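Local coordinates for hypothetical protein Cgl3021 (Corynebacterium glutamicum, PDB 2NSF) that probably catalyses the mycothiol-dependent isomerisation of maleylpyruvate, as a zinc-binding enzyme, at residues 47-52 and 173-178; 71-76 and 166-171; 142-147 and 152-157; 206-211 and 236-241; 226-231 and 253-258. All blocks are in the same frame, centred on the assembly; numbering follows the deposited sequence.

Contact 1 (47-52 and 173-178); sequences LSLVDN and GAVATF
L49 reaches across to A174 and V175 with one methyl, CD1. The leucine sits in the last turn of helix 29-49. Its CG lies beside the backbone N (chi1 -71°) and CD1 continues the extended chain, which carries that methyl away from the helix. There it lies 3.9 Å from CG2 of V175. The two side chains run at about a right angle, so they touch through single methyls and not along their length. A174 points its CB toward the helix end, and this methyl is 4.3 Å from CD1 of L49. One leucine methyl therefore meets both residues. The helical turn ends at V50, whose amide makes a weak bond back to L47 O. G173 plays the same part at the end of helix 156-171, with positive phi. The contact thus joins the C-terminal end of one helix to the chain leaving another. Q46, on the same helix as L49, also touches A174 and V175. R118 binds the carbonyl oxygens of L47 and V50. No hydrogen bond links the two segments, and L49 and V175 are both exposed. The chemistry is that of a small apolar surface contact, held by dispersion and by shielding a few methyls from water, with no polar group to fix its direction.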
# COMPACT_ATOMS: atom_id res chain seq x y z
N LEU A 47 -12.27 9.91 0.00
CA LEU A 47 -13.35 9.37 -0.82
C LEU A 47 -14.58 10.25 -0.65
O LEU A 47 -15.32 10.50 -1.60
CB LEU A 47 -13.67 7.93 -0.39
CG LEU A 47 -14.81 7.23 -1.14
CD1 LEU A 47 -14.54 7.25 -2.64
CD2 LEU A 47 -14.94 5.81 -0.63
N SER A 48 -14.80 10.72 0.58
CA SER A 48 -15.94 11.57 0.87
C SER A 48 -15.85 12.89 0.10
O SER A 48 -16.87 13.46 -0.29
CB SER A 48 -16.02 11.85 2.38
OG SER A 48 -17.16 12.63 2.70
N LEU A 49 -14.63 13.36 -0.13
CA LEU A 49 -14.43 14.60 -0.86
C LEU A 49 -14.73 14.45 -2.35
O LEU A 49 -15.15 15.41 -3.00
CB LEU A 49 -13.01 15.12 -0.68
CG LEU A 49 -12.66 15.68 0.70
CD1 LEU A 49 -11.20 16.08 0.73
CD2 LEU A 49 -13.55 16.88 1.02
N VAL A 50 -14.50 13.26 -2.89
CA VAL A 50 -14.76 13.02 -4.30
C VAL A 50 -16.27 12.95 -4.52
O VAL A 50 -16.98 12.33 -3.73
CB VAL A 50 -14.13 11.69 -4.77
CG1 VAL A 50 -14.53 11.40 -6.22
CG2 VAL A 50 -12.61 11.76 -4.65
N ASP A 51 -16.75 13.61 -5.57
CA ASP A 51 -18.18 13.60 -5.87
C ASP A 51 -18.51 12.38 -6.71
O ASP A 51 -17.67 11.89 -7.46
CB ASP A 51 -18.57 14.86 -6.65
CG ASP A 51 -18.29 16.14 -5.87
OD1 ASP A 51 -18.68 16.21 -4.69
OD2 ASP A 51 -17.71 17.07 -6.46
N ASN A 52 -19.75 11.90 -6.60
CA ASN A 52 -20.18 10.73 -7.36
C ASN A 52 -19.93 10.90 -8.85
O ASN A 52 -19.54 9.96 -9.54
CB ASN A 52 -21.67 10.45 -7.12
CG ASN A 52 -21.94 9.90 -5.73
OD1 ASN A 52 -21.05 9.88 -4.88
ND2 ASN A 52 -23.16 9.44 -5.50
N GLY A 173 -6.80 11.43 -5.72
CA GLY A 173 -6.74 12.73 -6.36
C GLY A 173 -7.55 13.83 -5.70
O GLY A 173 -8.07 14.72 -6.38
N ALA A 174 -7.68 13.77 -4.38
CA ALA A 174 -8.40 14.79 -3.63
C ALA A 174 -7.32 15.70 -3.04
O ALA A 174 -6.68 16.43 -3.78
CB ALA A 174 -9.24 14.16 -2.53
N VAL A 175 -7.10 15.63 -1.73
CA VAL A 175 -6.07 16.47 -1.12
C VAL A 175 -4.99 15.72 -0.33
O VAL A 175 -4.08 16.35 0.21
CB VAL A 175 -6.69 17.53 -0.17
CG1 VAL A 175 -7.66 18.41 -0.93
CG2 VAL A 175 -7.39 16.84 1.00
N ALA A 176 -5.08 14.40 -0.28
CA ALA A 176 -4.09 13.61 0.46
C ALA A 176 -2.71 13.65 -0.20
O ALA A 176 -2.60 13.73 -1.43
CB ALA A 176 -4.56 12.17 0.61
N THR A 177 -1.67 13.58 0.62
CA THR A 177 -0.29 13.62 0.13
C THR A 177 0.57 12.57 0.83
O THR A 177 0.14 11.96 1.81
CB THR A 177 0.35 14.98 0.42
OG1 THR A 177 0.43 15.16 1.85
CG2 THR A 177 -0.49 16.11 -0.17
N PHE A 178 1.79 12.37 0.34
CA PHE A 178 2.70 11.42 0.98
C PHE A 178 3.16 12.04 2.30
O PHE A 178 3.53 11.34 3.24
CB PHE A 178 3.90 11.14 0.07
CG PHE A 178 3.63 10.06 -0.95
CD1 PHE A 178 3.89 8.73 -0.65
CD2 PHE A 178 3.04 10.37 -2.17
CE1 PHE A 178 3.57 7.71 -1.55
CE2 PHE A 178 2.71 9.36 -3.08
CZ PHE A 178 2.98 8.03 -2.77

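Contact 2 (71-76 and 166-171); sequences AHVAYN and WIHAVD. With ZN (zinc ion), chain E; SO4 (sulfate ion), chain C.
H72 and H168 meet through the zinc ion that both bind. H72 NE2 lies 2.2 Å from the zinc, and H168 NE2 lies 2.1 Å from it. H72 has CG opposite its backbone N (chi1 167°), while H168 has CG beside its own (chi1 -73°), which carries both NE2 atoms to the metal. Two waters also bind the zinc, and E164 supplies the remaining protein ligand. The two side chains cross at about a right angle; the ring planes stand at 75°, with centroids 5.2 Å apart, an oblique pair.

H168 ND1 donates to D171 OD2 over 2.8 Å, on the anti lone pair of the carboxylate and near the imidazole plane. This second-shell bond probably limits rotation of the ring and helps keep NE2 turned to the metal. D171 OD2 also forms a salt bridge with R242. N76 ND2 donates to O4 of a sulfate at 2.9 Å, and one zinc-bound water donates to O1 of the same ion.

V73 CG2 adds slight apolar packing, 3.9 Å from H168 CD2 and oblique to the ring.

Helices 66-89 and 156-171 thus face each other across the zinc, with buried residues on both sides. Two histidines and a glutamate with water ligands make a mononuclear zinc site, set in the helical bundle of the N-terminal domain.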
# COMPACT_ATOMS: atom_id res chain seq x y z
N ALA A 71 -12.96 0.37 -6.07
CA ALA A 71 -13.33 -1.04 -6.05
C ALA A 71 -12.16 -1.86 -5.53
O ALA A 71 -12.33 -2.71 -4.67
CB ALA A 71 -13.72 -1.50 -7.45
N HIS A 72 -10.98 -1.59 -6.06
CA HIS A 72 -9.77 -2.29 -5.64
C HIS A 72 -9.53 -2.25 -4.14
O HIS A 72 -9.22 -3.27 -3.52
CB HIS A 72 -8.53 -1.73 -6.34
CG HIS A 72 -7.23 -2.17 -5.76
ND1 HIS A 72 -7.01 -3.46 -5.36
CD2 HIS A 72 -6.09 -1.49 -5.54
CE1 HIS A 72 -5.78 -3.57 -4.90
NE2 HIS A 72 -5.19 -2.39 -4.99
N VAL A 73 -9.67 -1.07 -3.54
CA VAL A 73 -9.45 -0.94 -2.11
C VAL A 73 -10.41 -1.84 -1.33
O VAL A 73 -10.03 -2.47 -0.34
CB VAL A 73 -9.59 0.55 -1.65
CG1 VAL A 73 -9.52 0.66 -0.12
CG2 VAL A 73 -8.47 1.36 -2.27
N ALA A 74 -11.66 -1.95 -1.80
CA ALA A 74 -12.64 -2.80 -1.14
C ALA A 74 -12.28 -4.27 -1.32
O ALA A 74 -12.33 -5.05 -0.37
CB ALA A 74 -14.04 -2.52 -1.68
N TYR A 75 -11.92 -4.66 -2.54
CA TYR A 75 -11.58 -6.05 -2.79
C TYR A 75 -10.32 -6.45 -2.03
O TYR A 75 -10.13 -7.62 -1.69
CB TYR A 75 -11.44 -6.31 -4.30
CG TYR A 75 -12.76 -6.15 -5.03
CD1 TYR A 75 -13.91 -6.80 -4.58
CD2 TYR A 75 -12.86 -5.34 -6.16
CE1 TYR A 75 -15.13 -6.64 -5.22
CE2 TYR A 75 -14.09 -5.18 -6.82
CZ TYR A 75 -15.22 -5.83 -6.34
OH TYR A 75 -16.43 -5.67 -6.96
N ASN A 76 -9.45 -5.48 -1.76
CA ASN A 76 -8.24 -5.77 -0.99
C ASN A 76 -8.65 -6.06 0.45
O ASN A 76 -8.13 -6.98 1.07
CB ASN A 76 -7.26 -4.59 -1.07
CG ASN A 76 -6.14 -4.70 -0.05
OD1 ASN A 76 -6.25 -4.20 1.06
ND2 ASN A 76 -5.05 -5.38 -0.43
N TRP A 166 -3.05 4.23 3.07
CA TRP A 166 -2.27 5.46 3.12
C TRP A 166 -1.81 5.93 1.75
O TRP A 166 -1.76 7.13 1.49
CB TRP A 166 -1.06 5.30 4.05
CG TRP A 166 -1.41 5.34 5.50
CD1 TRP A 166 -1.45 4.29 6.37
CD2 TRP A 166 -1.78 6.50 6.26
NE1 TRP A 166 -1.82 4.72 7.63
CE2 TRP A 166 -2.02 6.08 7.59
CE3 TRP A 166 -1.92 7.86 5.95
CZ2 TRP A 166 -2.41 6.96 8.60
CZ3 TRP A 166 -2.31 8.75 6.97
CH2 TRP A 166 -2.54 8.29 8.28
N ILE A 167 -1.48 4.99 0.87
CA ILE A 167 -1.04 5.37 -0.46
C ILE A 167 -2.21 5.62 -1.41
O ILE A 167 -2.20 6.60 -2.14
CB ILE A 167 -0.11 4.31 -1.08
CG1 ILE A 167 1.15 4.16 -0.22
CG2 ILE A 167 0.27 4.74 -2.50
CD1 ILE A 167 2.09 3.05 -0.67
N HIS A 168 -3.20 4.74 -1.42
CA HIS A 168 -4.33 4.96 -2.32
C HIS A 168 -5.13 6.20 -1.94
O HIS A 168 -5.90 6.70 -2.75
CB HIS A 168 -5.22 3.72 -2.39
CG HIS A 168 -4.60 2.60 -3.17
ND1 HIS A 168 -3.87 2.82 -4.32
CD2 HIS A 168 -4.59 1.26 -2.97
CE1 HIS A 168 -3.43 1.67 -4.79
NE2 HIS A 168 -3.85 0.71 -3.99
N ALA A 169 -4.94 6.70 -0.73
CA ALA A 169 -5.63 7.92 -0.32
C ALA A 169 -5.11 9.02 -1.23
O ALA A 169 -5.85 9.92 -1.64
CB ALA A 169 -5.33 8.25 1.14
N VAL A 170 -3.83 8.95 -1.57
CA VAL A 170 -3.23 9.95 -2.45
C VAL A 170 -3.72 9.76 -3.88
O VAL A 170 -4.04 10.73 -4.57
CB VAL A 170 -1.69 9.85 -2.47
CG1 VAL A 170 -1.10 10.97 -3.31
CG2 VAL A 170 -1.15 9.91 -1.05
N ASP A 171 -3.80 8.51 -4.32
CA ASP A 171 -4.23 8.18 -5.67
C ASP A 171 -5.65 8.64 -6.00
O ASP A 171 -5.99 8.80 -7.18
CB ASP A 171 -4.13 6.67 -5.92
CG ASP A 171 -2.70 6.16 -5.81
OD1 ASP A 171 -1.76 6.93 -6.10
OD2 ASP A 171 -2.53 4.98 -5.44
ZN ZN E . -3.40 -1.37 -4.20
S SO4 C . -3.37 -6.74 -3.87
O1 SO4 C . -3.43 -5.59 -4.79
O2 SO4 C . -3.37 -7.98 -4.66
O3 SO4 C . -2.13 -6.68 -3.07
O4 SO4 C . -4.53 -6.71 -2.96
O HOH W 1 -2.34 -3.29 -4.18
O HOH W 2 -1.11 -0.62 -3.86

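Contact 3 (142-147 and 152-157); sequences HEVLTA and VPASET. With SO4 (sulfate ion), chain B.
V144 and V152 bond to each other through both of their backbone polar groups. V144 N donates to V152 O over 2.8 Å, and V152 N returns a bond to V144 O over 3.0 Å. Both are nearly straight, the first at 169°. This is an antiparallel hydrogen-bonded pair. E143 and P153 form the adjacent non-hydrogen-bonded pair, a position where the proline, lacking an N-H, costs the hairpin no bond. A third bond runs from A154 N to H142 O at 2.8 Å, more bent at 131°. H142 O also receives a CA-H contact from P153, and V152 O receives one from E143 CA.

Side chains meet on the face that carries V144 and V152. Their CG2 methyls are 4.0 Å apart. V152 CG2 also meets T146 CG2 at 3.8 Å, the two side chains crossing at about a right angle. T146 has chi1 72°, which puts OG1 between its backbone N and carbonyl carbon. OG1 donates to O1 of a sulfate over 2.7 Å. It also bonds to R150 N, and the side chains of R150 and R163 bind the same sulfate.

H142 ND1 donates to E143 O from above the carbonyl plane. A154 O accepts twice, from T157 N and from T157 OG1, and W132 NE1 bonds to that hydroxyl.

The segments form a beta hairpin, strands 143-145 and 151-153. A type I turn from P153 to E156 leads on into helix 156-171. Helix 66-89 packs alongside, with W86 against V144 and H142, and A87 against A154.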
# COMPACT_ATOMS: atom_id res chain seq x y z
N HIS A 142 0.00 -16.95 12.91
CA HIS A 142 -0.22 -18.05 11.99
C HIS A 142 0.32 -17.67 10.61
O HIS A 142 0.09 -16.56 10.13
CB HIS A 142 -1.72 -18.35 11.90
CG HIS A 142 -2.04 -19.64 11.20
ND1 HIS A 142 -1.83 -19.83 9.86
CD2 HIS A 142 -2.56 -20.80 11.67
CE1 HIS A 142 -2.20 -21.05 9.52
NE2 HIS A 142 -2.64 -21.66 10.60
N GLU A 143 1.05 -18.58 9.97
CA GLU A 143 1.62 -18.30 8.66
C GLU A 143 0.60 -18.35 7.54
O GLU A 143 -0.19 -19.29 7.44
CB GLU A 143 2.75 -19.27 8.33
CG GLU A 143 3.92 -19.23 9.29
CD GLU A 143 5.18 -19.80 8.67
OE1 GLU A 143 5.07 -20.79 7.90
OE2 GLU A 143 6.28 -19.27 8.94
N VAL A 144 0.63 -17.33 6.69
CA VAL A 144 -0.27 -17.23 5.56
C VAL A 144 0.55 -16.78 4.36
O VAL A 144 1.72 -16.40 4.50
CB VAL A 144 -1.41 -16.22 5.83
CG1 VAL A 144 -2.26 -16.70 7.00
CG2 VAL A 144 -0.82 -14.84 6.14
N LEU A 145 -0.05 -16.82 3.18
CA LEU A 145 0.66 -16.43 1.97
C LEU A 145 0.04 -15.18 1.36
O LEU A 145 -1.18 -15.06 1.28
CB LEU A 145 0.60 -17.57 0.95
CG LEU A 145 1.66 -17.59 -0.15
CD1 LEU A 145 3.03 -17.85 0.47
CD2 LEU A 145 1.34 -18.66 -1.18
N THR A 146 0.89 -14.24 0.95
CA THR A 146 0.40 -13.01 0.33
C THR A 146 0.16 -13.33 -1.14
O THR A 146 0.57 -14.38 -1.62
CB THR A 146 1.43 -11.86 0.40
OG1 THR A 146 2.51 -12.13 -0.50
CG2 THR A 146 1.98 -11.71 1.81
N ALA A 147 -0.51 -12.42 -1.84
CA ALA A 147 -0.79 -12.62 -3.26
C ALA A 147 0.51 -12.65 -4.05
O ALA A 147 0.56 -13.21 -5.15
CB ALA A 147 -1.71 -11.53 -3.78
N VAL A 152 4.19 -15.02 5.38
CA VAL A 152 4.21 -14.10 6.50
C VAL A 152 3.20 -14.43 7.59
O VAL A 152 2.27 -15.21 7.37
CB VAL A 152 3.89 -12.67 6.00
CG1 VAL A 152 4.85 -12.26 4.90
CG2 VAL A 152 2.45 -12.63 5.47
N PRO A 153 3.38 -13.86 8.79
CA PRO A 153 2.42 -14.13 9.86
C PRO A 153 1.15 -13.34 9.51
O PRO A 153 1.22 -12.35 8.79
CB PRO A 153 3.12 -13.58 11.10
CG PRO A 153 3.94 -12.45 10.55
CD PRO A 153 4.50 -13.03 9.27
N ALA A 154 -0.00 -13.80 10.00
CA ALA A 154 -1.27 -13.13 9.71
C ALA A 154 -1.26 -11.64 10.06
O ALA A 154 -1.95 -10.84 9.43
CB ALA A 154 -2.41 -13.82 10.45
N SER A 155 -0.47 -11.28 11.07
CA SER A 155 -0.36 -9.89 11.49
C SER A 155 0.11 -8.99 10.36
O SER A 155 -0.08 -7.77 10.41
CB SER A 155 0.62 -9.78 12.66
OG SER A 155 1.85 -10.41 12.35
N GLU A 156 0.71 -9.58 9.34
CA GLU A 156 1.20 -8.83 8.19
C GLU A 156 0.05 -8.07 7.50
O GLU A 156 0.29 -7.08 6.81
CB GLU A 156 1.86 -9.77 7.17
CG GLU A 156 2.70 -9.08 6.10
CD GLU A 156 4.12 -8.77 6.57
OE1 GLU A 156 4.47 -9.20 7.69
OE2 GLU A 156 4.87 -8.12 5.81
N THR A 157 -1.18 -8.54 7.69
CA THR A 157 -2.33 -7.88 7.06
C THR A 157 -2.49 -6.46 7.57
O THR A 157 -3.04 -5.61 6.87
CB THR A 157 -3.65 -8.64 7.31
OG1 THR A 157 -3.93 -8.68 8.72
CG2 THR A 157 -3.56 -10.06 6.76
S SO4 B . 3.45 -8.41 -0.61
O1 SO4 B . 3.84 -9.83 -0.60
O2 SO4 B . 1.98 -8.30 -0.61
O3 SO4 B . 3.98 -7.79 -1.83
O4 SO4 B . 3.98 -7.74 0.58

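Contact 4 (206-211 and 236-241); sequences LVLLDE and VRYAAG. With SO4 (sulfate ion), chain D.
Y238 holds its ring anti to the backbone N (chi1 169°), while L208 turns CG beside its own backbone N (chi1 -53°). These two torsions bring the leucine methyls to the tyrosine ring and to the A239 methyl. L208 CD2 lies 3.7 Å from Y238 CE2. It meets the ring at its edge, near the ring plane, and is almost as close to CD2 of the same ring. The other methyl, L208 CD1, packs on A239 CB, also at 3.7 Å. The leucine therefore divides its branches between two successive helix residues. L206, two residues earlier on the same side of the strand, comes from the opposite direction to Y238. Its CD2 lies 4.1 Å from the phenol oxygen OH.

The four touching residues are all buried, and no hydrogen bond crosses between the segments. The polar end of Y238 is nevertheless satisfied, because OH bonds to the carbonyl oxygen of P255. R237, one residue before Y238, takes no part in this packing. Its NE donates to O3 of a sulfate at 2.6 Å, almost straight at 176°, and G179 N binds the same ion.

The helix ends in a Schellman motif at G241, whose N bonds to Y238 O at 3.0 Å. Helix 183-199 closes in as well, with T194 against L208 and W197 against A239. The arrangement is a helix packed on one face of a mixed four-stranded sheet, part of the hydrophobic core of the C-terminal domain.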
# COMPACT_ATOMS: atom_id res chain seq x y z
N LEU A 206 21.28 2.38 -8.18
CA LEU A 206 20.32 3.37 -7.70
C LEU A 206 20.18 3.33 -6.19
O LEU A 206 19.91 2.28 -5.60
CB LEU A 206 18.95 3.14 -8.35
CG LEU A 206 17.84 4.11 -7.93
CD1 LEU A 206 18.21 5.53 -8.36
CD2 LEU A 206 16.52 3.69 -8.56
N VAL A 207 20.36 4.48 -5.55
CA VAL A 207 20.25 4.59 -4.10
C VAL A 207 19.37 5.78 -3.73
O VAL A 207 19.57 6.88 -4.22
CB VAL A 207 21.64 4.81 -3.45
CG1 VAL A 207 21.50 4.93 -1.93
CG2 VAL A 207 22.57 3.65 -3.80
N LEU A 208 18.39 5.54 -2.86
CA LEU A 208 17.51 6.62 -2.41
C LEU A 208 18.12 7.19 -1.14
O LEU A 208 18.61 6.44 -0.30
CB LEU A 208 16.12 6.09 -2.10
CG LEU A 208 15.40 5.27 -3.16
CD1 LEU A 208 13.99 4.97 -2.66
CD2 LEU A 208 15.36 6.02 -4.50
N LEU A 209 18.09 8.51 -1.01
CA LEU A 209 18.65 9.14 0.18
C LEU A 209 17.64 10.02 0.88
O LEU A 209 17.11 10.95 0.29
CB LEU A 209 19.87 9.99 -0.19
CG LEU A 209 20.45 10.86 0.93
CD1 LEU A 209 21.01 9.99 2.04
CD2 LEU A 209 21.54 11.77 0.36
N ASP A 210 17.37 9.69 2.14
CA ASP A 210 16.49 10.50 2.98
C ASP A 210 17.55 11.49 3.46
O ASP A 210 18.29 11.20 4.40
CB ASP A 210 15.97 9.68 4.16
CG ASP A 210 15.21 10.54 5.17
OD1 ASP A 210 15.33 11.78 5.12
OD2 ASP A 210 14.52 9.96 6.03
N GLU A 211 17.63 12.64 2.81
CA GLU A 211 18.67 13.60 3.16
C GLU A 211 18.61 14.14 4.58
O GLU A 211 19.62 14.17 5.28
CB GLU A 211 18.69 14.74 2.14
CG GLU A 211 19.85 15.70 2.35
CD GLU A 211 20.24 16.44 1.08
OE1 GLU A 211 19.34 16.94 0.38
OE2 GLU A 211 21.45 16.51 0.79
N VAL A 236 9.80 8.37 -1.09
CA VAL A 236 8.80 7.32 -1.13
C VAL A 236 7.82 7.56 -2.28
O VAL A 236 7.44 6.62 -2.97
CB VAL A 236 8.04 7.20 0.21
CG1 VAL A 236 6.90 6.18 0.10
CG2 VAL A 236 9.02 6.75 1.30
N ARG A 237 7.42 8.81 -2.51
CA ARG A 237 6.52 9.09 -3.64
C ARG A 237 7.24 8.64 -4.91
O ARG A 237 6.64 8.01 -5.79
CB ARG A 237 6.20 10.58 -3.76
CG ARG A 237 5.48 10.96 -5.07
CD ARG A 237 5.28 12.47 -5.22
NE ARG A 237 4.08 12.96 -4.53
CZ ARG A 237 2.83 12.78 -4.95
NH1 ARG A 237 1.82 13.26 -4.25
NH2 ARG A 237 2.60 12.12 -6.08
N TYR A 238 8.53 8.96 -4.99
CA TYR A 238 9.35 8.59 -6.14
C TYR A 238 9.48 7.08 -6.30
O TYR A 238 9.22 6.54 -7.38
CB TYR A 238 10.75 9.21 -6.00
CG TYR A 238 11.75 8.67 -6.99
CD1 TYR A 238 11.70 9.03 -8.34
CD2 TYR A 238 12.74 7.77 -6.59
CE1 TYR A 238 12.61 8.51 -9.27
CE2 TYR A 238 13.65 7.24 -7.51
CZ TYR A 238 13.57 7.61 -8.84
OH TYR A 238 14.47 7.09 -9.75
N ALA A 239 9.86 6.39 -5.23
CA ALA A 239 10.04 4.94 -5.28
C ALA A 239 8.73 4.23 -5.60
O ALA A 239 8.73 3.17 -6.23
CB ALA A 239 10.60 4.44 -3.95
N ALA A 240 7.62 4.82 -5.16
CA ALA A 240 6.31 4.23 -5.40
C ALA A 240 5.81 4.48 -6.82
O ALA A 240 4.69 4.09 -7.16
CB ALA A 240 5.31 4.78 -4.38
N GLY A 241 6.64 5.12 -7.64
CA GLY A 241 6.28 5.39 -9.01
C GLY A 241 5.24 6.49 -9.14
O GLY A 241 4.53 6.58 -10.15
S SO4 D . 4.03 15.27 -1.31
O1 SO4 D . 3.01 16.20 -1.84
O2 SO4 D . 3.69 14.67 -0.00
O3 SO4 D . 4.54 14.30 -2.30
O4 SO4 D . 5.18 16.11 -1.02

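Contact 5 (226-231 and 253-258); sequences VVVSGS and EVPEPP
V226 and V228 lie on an extended strand, V254 and P255 on an irregular stretch beside it, and the closest CA atoms across the two are those of V228 and V254, 6.8 Å apart. The strand belongs to the mixed four-stranded sheet of the C-terminal domain, between strands 206-210 and 247-249. V226 and V228 are two apart, so both direct their side chains at the same partner, while V227 between them does not. V226 has CG1 anti to its backbone N (chi1 177°). That methyl meets CD of P255 at 4.1 Å; the methyl and the CD corner of the proline ring reach toward each other. The CB of P255 points toward the strand as well, so the ring is presented to the valines, whereas V254 reaches them with a branch, CG1.

No hydrogen bond joins the two segments. The strand bonds through its backbone to V207, L209 and S250. In the second segment, E253 O bonds to S249 OG. Y238 packs on V228, V254 and P257, so the helix it belongs to shares this apolar patch with both segments. The patch is only partly buried and contains aliphatic groups alone on the two segments. V228 spreads one methyl over two partners: its CG2 lies 4.2 Å from CD of P255 and, more loosely, 4.4 Å from CG1 of V254.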
# COMPACT_ATOMS: atom_id res chain seq x y z
N VAL A 226 23.86 6.26 -8.61
CA VAL A 226 22.99 7.39 -8.89
C VAL A 226 22.18 7.57 -7.61
O VAL A 226 21.42 6.68 -7.22
CB VAL A 226 22.03 7.13 -10.06
CG1 VAL A 226 21.09 8.32 -10.25
CG2 VAL A 226 22.83 6.89 -11.33
N VAL A 227 22.38 8.70 -6.94
CA VAL A 227 21.68 8.98 -5.69
C VAL A 227 20.50 9.92 -5.92
O VAL A 227 20.68 11.04 -6.39
CB VAL A 227 22.62 9.61 -4.65
CG1 VAL A 227 21.90 9.79 -3.33
CG2 VAL A 227 23.85 8.74 -4.47
N VAL A 228 19.31 9.43 -5.59
CA VAL A 228 18.09 10.23 -5.72
C VAL A 228 17.75 10.62 -4.29
O VAL A 228 17.43 9.76 -3.47
CB VAL A 228 16.94 9.41 -6.34
CG1 VAL A 228 15.64 10.21 -6.30
CG2 VAL A 228 17.29 9.05 -7.77
N SER A 229 17.81 11.91 -3.99
CA SER A 229 17.57 12.36 -2.63
C SER A 229 16.45 13.38 -2.44
O SER A 229 16.04 14.07 -3.38
CB SER A 229 18.86 12.94 -2.05
OG SER A 229 19.29 14.04 -2.83
N GLY A 230 15.97 13.46 -1.20
CA GLY A 230 14.91 14.39 -0.85
C GLY A 230 14.45 14.05 0.55
O GLY A 230 15.16 13.36 1.29
N SER A 231 13.28 14.54 0.94
CA SER A 231 12.76 14.22 2.26
C SER A 231 12.22 12.79 2.13
O SER A 231 12.12 12.27 1.02
CB SER A 231 11.61 15.16 2.64
OG SER A 231 10.51 14.99 1.76
N GLU A 253 20.03 14.30 -13.33
CA GLU A 253 18.82 13.81 -13.96
C GLU A 253 18.27 12.58 -13.25
O GLU A 253 18.95 11.57 -13.12
CB GLU A 253 19.09 13.49 -15.43
CG GLU A 253 17.88 13.04 -16.23
CD GLU A 253 17.36 14.12 -17.17
OE1 GLU A 253 18.18 14.96 -17.61
OE2 GLU A 253 16.15 14.12 -17.48
N VAL A 254 17.02 12.68 -12.80
CA VAL A 254 16.34 11.59 -12.10
C VAL A 254 15.84 10.52 -13.06
O VAL A 254 15.03 10.79 -13.94
CB VAL A 254 15.14 12.13 -11.28
CG1 VAL A 254 14.49 11.00 -10.50
CG2 VAL A 254 15.60 13.23 -10.34
N PRO A 255 16.33 9.28 -12.90
CA PRO A 255 15.90 8.19 -13.78
C PRO A 255 14.55 7.65 -13.36
O PRO A 255 14.10 7.88 -12.24
CB PRO A 255 17.00 7.16 -13.58
CG PRO A 255 17.34 7.33 -12.13
CD PRO A 255 17.39 8.84 -11.98
N GLU A 256 13.88 6.96 -14.27
CA GLU A 256 12.60 6.37 -13.92
C GLU A 256 12.96 5.18 -13.04
O GLU A 256 13.80 4.36 -13.39
CB GLU A 256 11.83 5.92 -15.16
CG GLU A 256 11.07 7.06 -15.81
CD GLU A 256 10.20 7.81 -14.82
OE1 GLU A 256 9.27 7.20 -14.26
OE2 GLU A 256 10.46 9.01 -14.59
N PRO A 257 12.33 5.09 -11.86
CA PRO A 257 12.61 3.99 -10.94
C PRO A 257 12.06 2.66 -11.41
O PRO A 257 11.19 2.61 -12.29
CB PRO A 257 11.95 4.46 -9.66
CG PRO A 257 10.72 5.14 -10.18
CD PRO A 257 11.28 5.97 -11.32
N PRO A 258 12.57 1.56 -10.85
CA PRO A 258 12.08 0.24 -11.22
C PRO A 258 10.61 0.19 -10.81
O PRO A 258 10.21 0.88 -9.87
CB PRO A 258 12.93 -0.70 -10.37
CG PRO A 258 14.21 0.05 -10.22
CD PRO A 258 13.75 1.46 -9.97

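Contacts 1, 2 and 3 come first along the chain, and contacts 4 and 5 follow. The segments of contact 3 lie between those of contact 2, which in turn lie between those of contact 1. Contacts 2 and 3 share helix 156-171, with centres about 19 Å apart. Contacts 4 and 5 have centres about 6 Å apart, their segments alternate, and strands 206-210 and 226-230 are neighbours in one sheet. Contact 1 touches contact 2 through A176 and V170, and contact 4 through F178 and R237. The 173-178 segment thus bridges the zinc-binding helical part and the C-terminal domain. Contact 5 stays about 12 Å from contact 2 at the nearest atoms.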